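Local structure of possible protein of nuclear scaffold (Encephalitozoon cuniculi, 3KAE) at residues N60-K65 with E94-V99; L38-L43 with F54-L59. The protein is Cdc27, a subunit of the anaphase-promoting complex, whose N-terminal tetratricopeptide-repeat domain forms a homodimer and probably serves in protein binding. All blocks are in the same frame, centred on the assembly; numbering follows the deposited sequence.

Interaction 1. Residues N60-K65 with E94-V99; sequences NTCTSK and ERDPDV
A polar contact joins Asn60 to Thr63, at and just before the start of helix 62-74, to Glu94 and Asp96 of the irregular loop that follows helix 78-89. The carboxylate of Asp96 reaches in crosswise to the side chains of Thr61 and Thr63. Thr61 OG1 lies 3.0 Å from Asp96 OD2 and Thr63 OG1 3.2 Å from the same oxygen; both pairs are weak hydrogen bonds, and OD1 lies at a similar distance from each hydroxyl. Thr63 OG1 has a stronger partner in the backbone N of Val108. Cys62 SG adds a third neighbour, 3.3 Å from Asp96 OD2. A firmer link is made by the backbone, where Glu94 N donates to Asn60 O over 3.1 Å with an N-H...O angle of 168°. With chi1 at 70°, Thr61 OG1 sits between its own N and carbonyl carbon and accepts from Ser64 N at 3.2 Å, while Thr61 N donates to Ser64 OG at 3.1 Å. An aspartate this close to a helix N-terminus would probably be favoured by the helix dipole. The reciprocal Thr61-Ser64 pair is a capping box, the classic N-terminal stop signal of an alpha helix.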
loop_
_atom_site.group_PDB
_atom_site.type_symbol
_atom_site.label_atom_id
_atom_site.label_comp_id
_atom_site.label_asym_id
_atom_site.label_seq_id
_atom_site.Cartn_x
_atom_site.Cartn_y
_atom_site.Cartn_z
ATOM N N ASN C 60 -10.939 -18.777 3.235
ATOM C CA ASN C 60 -10.586 -19.558 2.055
ATOM C C ASN C 60 -11.314 -19.082 0.795
ATOM O O ASN C 60 -12.215 -19.753 0.293
ATOM C CB ASN C 60 -10.860 -21.048 2.277
ATOM C CG ASN C 60 -10.278 -21.919 1.176
ATOM O OD1 ASN C 60 -11.004 -22.471 0.347
ATOM N ND2 ASN C 60 -8.958 -22.036 1.157
ATOM N N THR C 61 -10.929 -17.917 0.287
ATOM C CA THR C 61 -11.462 -17.462 -0.985
ATOM C C THR C 61 -10.317 -17.117 -1.947
ATOM O O THR C 61 -9.146 -17.121 -1.570
ATOM C CB THR C 61 -12.395 -16.237 -0.823
ATOM O OG1 THR C 61 -11.627 -15.085 -0.452
ATOM C CG2 THR C 61 -13.502 -16.497 0.223
ATOM N N CYS C 62 -10.658 -16.816 -3.190
ATOM C CA CYS C 62 -9.640 -16.399 -4.138
ATOM C C CYS C 62 -8.868 -15.187 -3.607
ATOM O O CYS C 62 -7.630 -15.139 -3.724
ATOM C CB CYS C 62 -10.250 -16.099 -5.511
ATOM S SG CYS C 62 -11.749 -15.087 -5.474
ATOM N N THR C 63 -9.592 -14.226 -3.018
ATOM C CA THR C 63 -8.964 -12.998 -2.520
ATOM C C THR C 63 -8.101 -13.292 -1.307
ATOM O O THR C 63 -7.037 -12.716 -1.137
ATOM C CB THR C 63 -9.987 -11.900 -2.140
ATOM O OG1 THR C 63 -10.886 -11.654 -3.223
ATOM C CG2 THR C 63 -9.276 -10.608 -1.814
ATOM N N SER C 64 -8.539 -14.229 -0.485
ATOM C CA SER C 64 -7.818 -14.513 0.752
ATOM C C SER C 64 -6.548 -15.267 0.432
ATOM O O SER C 64 -5.486 -14.954 0.956
ATOM C CB SER C 64 -8.697 -15.289 1.767
ATOM O OG SER C 64 -8.489 -16.696 1.718
ATOM N N LYS C 65 -6.665 -16.269 -0.438
ATOM C CA LYS C 65 -5.515 -17.074 -0.851
ATOM C C LYS C 65 -4.510 -16.226 -1.620
ATOM O O LYS C 65 -3.304 -16.406 -1.495
ATOM C CB LYS C 65 -5.964 -18.274 -1.675
ATOM C CG LYS C 65 -6.587 -19.370 -0.838
ATOM C CD LYS C 65 -5.611 -19.854 0.218
ATOM C CE LYS C 65 -6.216 -20.975 1.048
ATOM N NZ LYS C 65 -5.310 -21.450 2.132
ATOM N N GLU C 94 -13.668 -20.778 -2.278
ATOM C CA GLU C 94 -15.057 -20.350 -2.396
ATOM C C GLU C 94 -15.141 -18.955 -3.009
ATOM O O GLU C 94 -14.164 -18.206 -3.011
ATOM C CB GLU C 94 -15.752 -20.331 -1.024
ATOM C CG GLU C 94 -15.060 -21.129 0.075
ATOM C CD GLU C 94 -15.235 -22.629 -0.071
ATOM O OE1 GLU C 94 -15.813 -23.069 -1.090
ATOM O OE2 GLU C 94 -14.792 -23.371 0.837
ATOM N N ARG C 95 -16.322 -18.611 -3.516
ATOM C CA ARG C 95 -16.615 -17.251 -3.950
ATOM C C ARG C 95 -16.642 -16.318 -2.744
ATOM O O ARG C 95 -17.244 -16.637 -1.716
ATOM C CB ARG C 95 -17.971 -17.201 -4.657
ATOM C CG ARG C 95 -18.105 -18.164 -5.831
ATOM C CD ARG C 95 -19.518 -18.158 -6.420
ATOM N NE ARG C 95 -20.436 -19.040 -5.696
ATOM C CZ ARG C 95 -21.672 -19.331 -6.098
ATOM N NH1 ARG C 95 -22.150 -18.814 -7.222
ATOM N NH2 ARG C 95 -22.432 -20.143 -5.378
ATOM N N ASP C 96 -15.991 -15.167 -2.861
ATOM C CA ASP C 96 -16.048 -14.173 -1.794
ATOM C C ASP C 96 -17.498 -13.807 -1.491
ATOM O O ASP C 96 -18.375 -13.944 -2.341
ATOM C CB ASP C 96 -15.247 -12.919 -2.159
ATOM C CG ASP C 96 -13.745 -13.102 -1.967
ATOM O OD1 ASP C 96 -13.171 -12.444 -1.076
ATOM O OD2 ASP C 96 -13.133 -13.904 -2.703
ATOM N N PRO C 97 -17.757 -13.348 -0.264
ATOM C CA PRO C 97 -19.107 -12.943 0.142
ATOM C C PRO C 97 -19.602 -11.720 -0.626
ATOM O O PRO C 97 -18.804 -10.861 -1.003
ATOM C CB PRO C 97 -18.930 -12.572 1.619
ATOM C CG PRO C 97 -17.655 -13.224 2.042
ATOM C CD PRO C 97 -16.786 -13.237 0.835
ATOM N N ASP C 98 -20.908 -11.647 -0.859
ATOM C CA ASP C 98 -21.520 -10.409 -1.321
ATOM C C ASP C 98 -21.281 -9.361 -0.238
ATOM O O ASP C 98 -21.713 -9.536 0.901
ATOM C CB ASP C 98 -23.028 -10.593 -1.528
ATOM C CG ASP C 98 -23.359 -11.641 -2.577
ATOM O OD1 ASP C 98 -22.671 -11.672 -3.615
ATOM O OD2 ASP C 98 -24.315 -12.420 -2.363
ATOM N N VAL C 99 -20.582 -8.283 -0.578
ATOM C CA VAL C 99 -20.272 -7.254 0.412
ATOM C C VAL C 99 -20.585 -5.860 -0.109
ATOM O O VAL C 99 -20.938 -5.690 -1.277
ATOM C CB VAL C 99 -18.789 -7.292 0.829
ATOM C CG1 VAL C 99 -18.361 -8.714 1.155
ATOM C CG2 VAL C 99 -17.908 -6.695 -0.265
#

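Interaction 2. Residues L38-L43 with F54-L59; sequences LMSIVL and FHLHKL
Met39 extends its CG anti to the backbone N (chi1 173°) and then bends at chi2, which lays the thioether chain over the imidazole of His55; on the partner helix, the His55 CG stands beside its own backbone N (chi1 -72°), bringing the ring across to meet it. The methionine CG methylene rests almost above the ring centre, 3.8 Å from the His55 centroid, a CH-pi contact over the face. Farther along the chain, Met39 SD stays above the same face at a greater distance, and the CE methyl comes down to 3.5 Å from His55 NE2. Leu43 adds its CD2 methyl 3.8 Å from His55 CD2, its side chain running at about a right angle to that of the histidine.

Next to Met39, Ser40 lies where the two backbones come nearest, its CA 6.0 Å from the CA of His55. Its OG is 3.3 Å from both His55 CB and Leu56 CG, while Ser40 CB meets Leu56 CD2 at 3.5 Å, tighter than usual for two carbons. The small serine probably allows this close approach of helices 36-45 and 49-57, consecutive helices packed across a short connection, consistent with the tetratricopeptide-repeat architecture. Between the two segments, contact is by van der Waals and CH-pi forces, with Ser40 OG and His55 ND1 each finding a weak hydrogen-bond partner on Arg36, at its O and NH1 respectively; acceptance from an arginine would be consistent with a neutral imidazole whose ND1 carries no proton.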
loop_
_atom_site.group_PDB
_atom_site.type_symbol
_atom_site.label_atom_id
_atom_site.label_comp_id
_atom_site.label_asym_id
_atom_site.label_seq_id
_atom_site.Cartn_x
_atom_site.Cartn_y
_atom_site.Cartn_z
ATOM N N LEU C 38 -11.238 -7.626 4.628
ATOM C CA LEU C 38 -10.903 -6.195 4.684
ATOM C C LEU C 38 -9.819 -5.895 5.716
ATOM O O LEU C 38 -8.884 -5.120 5.473
ATOM C CB LEU C 38 -12.158 -5.375 5.005
ATOM C CG LEU C 38 -12.009 -3.860 5.191
ATOM C CD1 LEU C 38 -11.253 -3.222 4.026
ATOM C CD2 LEU C 38 -13.369 -3.206 5.334
ATOM N N MET C 39 -9.974 -6.515 6.873
ATOM C CA MET C 39 -9.001 -6.434 7.940
ATOM C C MET C 39 -7.648 -6.928 7.430
ATOM O O MET C 39 -6.619 -6.296 7.645
ATOM C CB MET C 39 -9.486 -7.314 9.097
ATOM C CG MET C 39 -8.510 -7.477 10.232
ATOM S SD MET C 39 -8.247 -5.966 11.154
ATOM C CE MET C 39 -7.777 -6.668 12.732
ATOM N N SER C 40 -7.666 -8.080 6.771
ATOM C CA SER C 40 -6.461 -8.676 6.226
ATOM C C SER C 40 -5.749 -7.739 5.233
ATOM O O SER C 40 -4.533 -7.565 5.273
ATOM C CB SER C 40 -6.819 -9.982 5.522
ATOM O OG SER C 40 -7.129 -10.991 6.450
ATOM N N ILE C 41 -6.530 -7.146 4.343
ATOM C CA ILE C 41 -6.016 -6.204 3.351
ATOM C C ILE C 41 -5.352 -5.000 3.990
ATOM O O ILE C 41 -4.180 -4.726 3.731
ATOM C CB ILE C 41 -7.131 -5.759 2.399
ATOM C CG1 ILE C 41 -7.645 -6.970 1.621
ATOM C CG2 ILE C 41 -6.627 -4.699 1.437
ATOM C CD1 ILE C 41 -8.654 -6.642 0.568
ATOM N N VAL C 42 -6.083 -4.312 4.864
ATOM C CA VAL C 42 -5.559 -3.120 5.509
ATOM C C VAL C 42 -4.299 -3.445 6.301
ATOM O O VAL C 42 -3.349 -2.660 6.347
ATOM C CB VAL C 42 -6.635 -2.434 6.369
ATOM C CG1 VAL C 42 -6.046 -1.257 7.120
ATOM C CG2 VAL C 42 -7.794 -1.983 5.494
ATOM N N LEU C 43 -4.265 -4.633 6.882
ATOM C CA LEU C 43 -3.073 -5.085 7.598
ATOM C C LEU C 43 -1.913 -5.281 6.603
ATOM O O LEU C 43 -0.755 -4.941 6.891
ATOM C CB LEU C 43 -3.388 -6.401 8.316
ATOM C CG LEU C 43 -3.139 -6.632 9.815
ATOM C CD1 LEU C 43 -3.162 -5.369 10.637
ATOM C CD2 LEU C 43 -4.173 -7.623 10.367
ATOM N N PHE C 54 -2.632 -14.304 10.096
ATOM C CA PHE C 54 -3.460 -14.806 11.176
ATOM C C PHE C 54 -4.924 -14.711 10.764
ATOM O O PHE C 54 -5.683 -15.653 10.928
ATOM C CB PHE C 54 -3.203 -14.032 12.469
ATOM N N HIS C 55 -5.322 -13.582 10.197
ATOM C CA HIS C 55 -6.726 -13.431 9.821
ATOM C C HIS C 55 -7.046 -14.238 8.574
ATOM O O HIS C 55 -8.151 -14.758 8.410
ATOM C CB HIS C 55 -7.073 -11.958 9.624
ATOM C CG HIS C 55 -7.145 -11.188 10.905
ATOM N ND1 HIS C 55 -8.331 -10.962 11.574
ATOM C CD2 HIS C 55 -6.175 -10.615 11.659
ATOM C CE1 HIS C 55 -8.089 -10.268 12.672
ATOM N NE2 HIS C 55 -6.788 -10.050 12.752
ATOM N N LEU C 56 -6.059 -14.354 7.697
ATOM C CA LEU C 56 -6.284 -14.992 6.409
ATOM C C LEU C 56 -6.471 -16.497 6.553
ATOM O O LEU C 56 -7.249 -17.102 5.815
ATOM C CB LEU C 56 -5.158 -14.654 5.435
ATOM C CG LEU C 56 -5.198 -13.206 4.953
ATOM C CD1 LEU C 56 -3.830 -12.783 4.396
ATOM C CD2 LEU C 56 -6.315 -13.030 3.927
ATOM N N HIS C 57 -5.769 -17.101 7.510
ATOM C CA HIS C 57 -5.889 -18.540 7.724
ATOM C C HIS C 57 -7.336 -18.903 8.010
ATOM O O HIS C 57 -7.779 -20.005 7.692
ATOM C CB HIS C 57 -5.014 -19.002 8.888
ATOM C CG HIS C 57 -3.550 -18.909 8.620
ATOM N ND1 HIS C 57 -3.022 -18.943 7.344
ATOM C CD2 HIS C 57 -2.491 -18.804 9.460
ATOM C CE1 HIS C 57 -1.707 -18.851 7.413
ATOM N NE2 HIS C 57 -1.359 -18.767 8.685
ATOM N N LYS C 58 -8.064 -17.970 8.618
ATOM C CA LYS C 58 -9.455 -18.203 9.000
ATOM C C LYS C 58 -10.381 -18.155 7.792
ATOM O O LYS C 58 -11.586 -18.362 7.917
ATOM C CB LYS C 58 -9.912 -17.179 10.047
ATOM N N LEU C 59 -9.811 -17.882 6.623
ATOM C CA LEU C 59 -10.603 -17.731 5.407
ATOM C C LEU C 59 -10.152 -18.700 4.309
ATOM O O LEU C 59 -9.120 -19.362 4.437
ATOM C CB LEU C 59 -10.507 -16.287 4.892
ATOM C CG LEU C 59 -10.840 -15.160 5.857
ATOM C CD1 LEU C 59 -10.561 -13.790 5.230
ATOM C CD2 LEU C 59 -12.302 -15.273 6.285
#

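How the interactions relate
The two contacts lie in series along the chain and on the same side of its centre, with interaction 2 closing at Leu59 just before interaction 1 opens at Asn60; their centres are 11 Å apart. Interaction 2 pairs helix 36-45 with helix 49-57, and interaction 1 ties the start of the next helix, 62-74, to the loop beyond helix 78-89. They touch where Ser64 O packs at 3.6 Å against Leu56 CD2, and Met37 of helix 36-45 meets both Thr63 and Ser64. Together with the Ser64-Leu56 touch, they connect three helices that follow one another in the chain, as expected of the stacked helices of a tetratricopeptide-repeat domain, with the 94-99 loop fastened to one helix start.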